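Local structure of site-specific recombinase, resolvase family protein (Streptococcus pneumoniae, 3GUV) at residues R64-E67 with D68-S71. The protein probably catalyses site-specific DNA recombination as a member of the resolvase family of recombinases, cutting and rejoining DNA strands. Sequence-based numbering, arbitrary orientation.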
ATOM      1  N   ARG A  64      -0.799  -0.384  24.323  1.00 30.90           N
ATOM      2  CA  ARG A  64      -0.037  -1.026  25.394  1.00 31.68           C
ATOM      3  C   ARG A  64       1.154  -1.818  24.813  1.00 31.07           C
ATOM      4  O   ARG A  64       2.259  -1.714  25.338  1.00 31.12           O
ATOM      5  CB  ARG A  64      -0.870  -1.943  26.311  1.00 32.49           C
ATOM      6  CG  ARG A  64       0.125  -2.805  27.210  1.00 37.20           C
ATOM      7  CD  ARG A  64      -0.388  -3.494  28.464  1.00 42.80           C
ATOM      8  NE  ARG A  64      -1.657  -4.195  28.266  1.00 46.88           N
ATOM      9  CZ  ARG A  64      -2.020  -5.306  28.900  1.00 50.25           C
ATOM     10  NH1 ARG A  64      -3.222  -5.828  28.667  1.00 51.57           N
ATOM     11  NH2 ARG A  64      -1.209  -5.895  29.777  1.00 51.21           N
ATOM     12  N   MET A  65       0.933  -2.590  23.734  1.00 30.12           N
ATOM     13  CA  MET A  65       2.004  -3.401  23.128  1.00 29.27           C
ATOM     14  C   MET A  65       3.184  -2.519  22.701  1.00 28.68           C
ATOM     15  O   MET A  65       4.334  -2.817  23.025  1.00 27.97           O
ATOM     16  CB  MET A  65       1.478  -4.241  21.950  1.00 28.42           C
ATOM     17  CG  MET A  65       2.457  -5.300  21.369  1.00 26.52           C
ATOM     18  SD  MET A  65       1.859  -6.337  19.983  1.00 13.36           S
ATOM     19  CE  MET A  65       1.732  -5.071  18.683  1.00 19.76           C
ATOM     20  N   MET A  66       2.892  -1.436  21.995  1.00 28.70           N
ATOM     21  CA  MET A  66       3.934  -0.522  21.535  1.00 29.08           C
ATOM     22  C   MET A  66       4.759   0.128  22.684  1.00 30.00           C
ATOM     23  O   MET A  66       5.949   0.276  22.536  1.00 29.33           O
ATOM     24  CB  MET A  66       3.371   0.545  20.556  1.00 29.09           C
ATOM     25  CG  MET A  66       2.820   0.017  19.212  1.00 26.73           C
ATOM     26  SD  MET A  66       3.982  -0.863  18.160  1.00 25.32           S
ATOM     27  CE  MET A  66       4.819   0.545  17.484  1.00 30.32           C
ATOM     28  N   GLU A  67       4.145   0.472  23.814  1.00 31.53           N
ATOM     29  CA  GLU A  67       4.920   0.900  25.004  1.00 33.71           C
ATOM     30  C   GLU A  67       5.835  -0.220  25.563  1.00 33.51           C
ATOM     31  O   GLU A  67       6.983   0.015  26.003  1.00 33.35           O
ATOM     32  CB  GLU A  67       3.985   1.416  26.129  1.00 34.65           C
ATOM     33  CG  GLU A  67       2.959   2.558  25.719  1.00 39.23           C
ATOM     34  CD  GLU A  67       3.392   3.436  24.506  1.00 45.49           C
ATOM     35  OE1 GLU A  67       4.465   4.109  24.577  1.00 47.63           O
ATOM     36  OE2 GLU A  67       2.632   3.472  23.488  1.00 48.53           O
ATOM     37  N   ASP A  68       5.327  -1.447  25.557  1.00 33.26           N
ATOM     38  CA  ASP A  68       6.118  -2.587  26.020  1.00 33.04           C
ATOM     39  C   ASP A  68       7.323  -2.830  25.068  1.00 32.80           C
ATOM     40  O   ASP A  68       8.368  -3.307  25.477  1.00 30.94           O
ATOM     41  CB  ASP A  68       5.207  -3.823  26.170  1.00 33.57           C
ATOM     42  CG  ASP A  68       4.190  -3.694  27.347  1.00 35.37           C
ATOM     43  OD1 ASP A  68       4.359  -2.819  28.241  1.00 37.50           O
ATOM     44  OD2 ASP A  68       3.234  -4.509  27.410  1.00 34.33           O
ATOM     45  N   ILE A  69       7.155  -2.465  23.787  1.00 33.27           N
ATOM     46  CA  ILE A  69       8.196  -2.642  22.762  1.00 33.19           C
ATOM     47  C   ILE A  69       9.273  -1.569  22.967  1.00 34.73           C
ATOM     48  O   ILE A  69      10.485  -1.866  22.965  1.00 33.99           O
ATOM     49  CB  ILE A  69       7.604  -2.571  21.289  1.00 32.93           C
ATOM     50  CG1 ILE A  69       6.896  -3.904  20.917  1.00 31.29           C
ATOM     51  CG2 ILE A  69       8.701  -2.207  20.287  1.00 30.32           C
ATOM     52  CD1 ILE A  69       6.112  -3.899  19.584  1.00 26.76           C
ATOM     53  N   LYS A  70       8.799  -0.336  23.166  1.00 35.84           N
ATOM     54  CA  LYS A  70       9.656   0.812  23.359  1.00 37.51           C
ATOM     55  C   LYS A  70      10.536   0.566  24.603  1.00 37.68           C
ATOM     56  O   LYS A  70      11.748   0.802  24.567  1.00 37.58           O
ATOM     57  CB  LYS A  70       8.830   2.119  23.474  1.00 38.00           C
ATOM     58  CG  LYS A  70       7.906   2.417  22.251  1.00 40.07           C
ATOM     59  CD  LYS A  70       7.932   3.878  21.765  1.00 43.60           C
ATOM     60  CE  LYS A  70       6.999   4.809  22.567  1.00 45.21           C
ATOM     61  NZ  LYS A  70       5.765   5.194  21.809  1.00 47.20           N
ATOM     62  N   SER A  71       9.920   0.028  25.657  1.00 38.26           N
ATOM     63  CA  SER A  71      10.596  -0.251  26.920  1.00 38.26           C
ATOM     64  C   SER A  71      11.575  -1.435  26.905  1.00 38.87           C
ATOM     65  O   SER A  71      12.365  -1.578  27.832  1.00 39.47           O
ATOM     66  CB  SER A  71       9.567  -0.514  28.008  1.00 38.48           C
ATOM     67  OG  SER A  71       9.217  -1.893  28.031  1.00 38.16           O
TER
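Met65, Met66 and Ile69 lie on the buried face of helix 60-70, which packs against the largely parallel sheet of the resolvase N-terminal domain. Ile69 CD1 makes apolar contact with both methionines, with Met65 through CG and with Met66 through SD at 4.0 Å. Met66 and Ile69 run side by side in the same direction; Met66, its CG anti to the carbonyl carbon (chi1 -65°) and its chain bent twice beyond, reaches Thr97, Ile100 and Met101 of helix 91-103. Met65 instead rests on Tyr8 and Tyr10 of strand 6-12, and Ile69 shares Tyr8 with it while also touching Tyr104 and Val106.

Arg64, Glu67 and Lys70 are exposed to solvent. Glu67 and Lys70 lie side by side, Lys70 bent along its length, and form a salt bridge, OE1 to NZ at 3.2 Å, whose hydrogen bond is weak. Asp68, at the border between the two sides, forms no such pair with Arg64, whose NE is 5.0 Å from Asp68 OD2. Each turns to another partner, Arg64 NH1 to Gln61 and Asp68 OD2 to Tyr46, leaving mainly the aliphatic CG of Arg64 beside the carboxylate, 3.6 Å from Asp68 OD2.

Backbone i to i+4 bonds continue to Ser71 N, which donates to Glu67 O. Ser71 OG, also hydrogen-bonded with Lys73 N, donates to Asp68 O at 3.0 Å from above the carbonyl plane, 44° out of it.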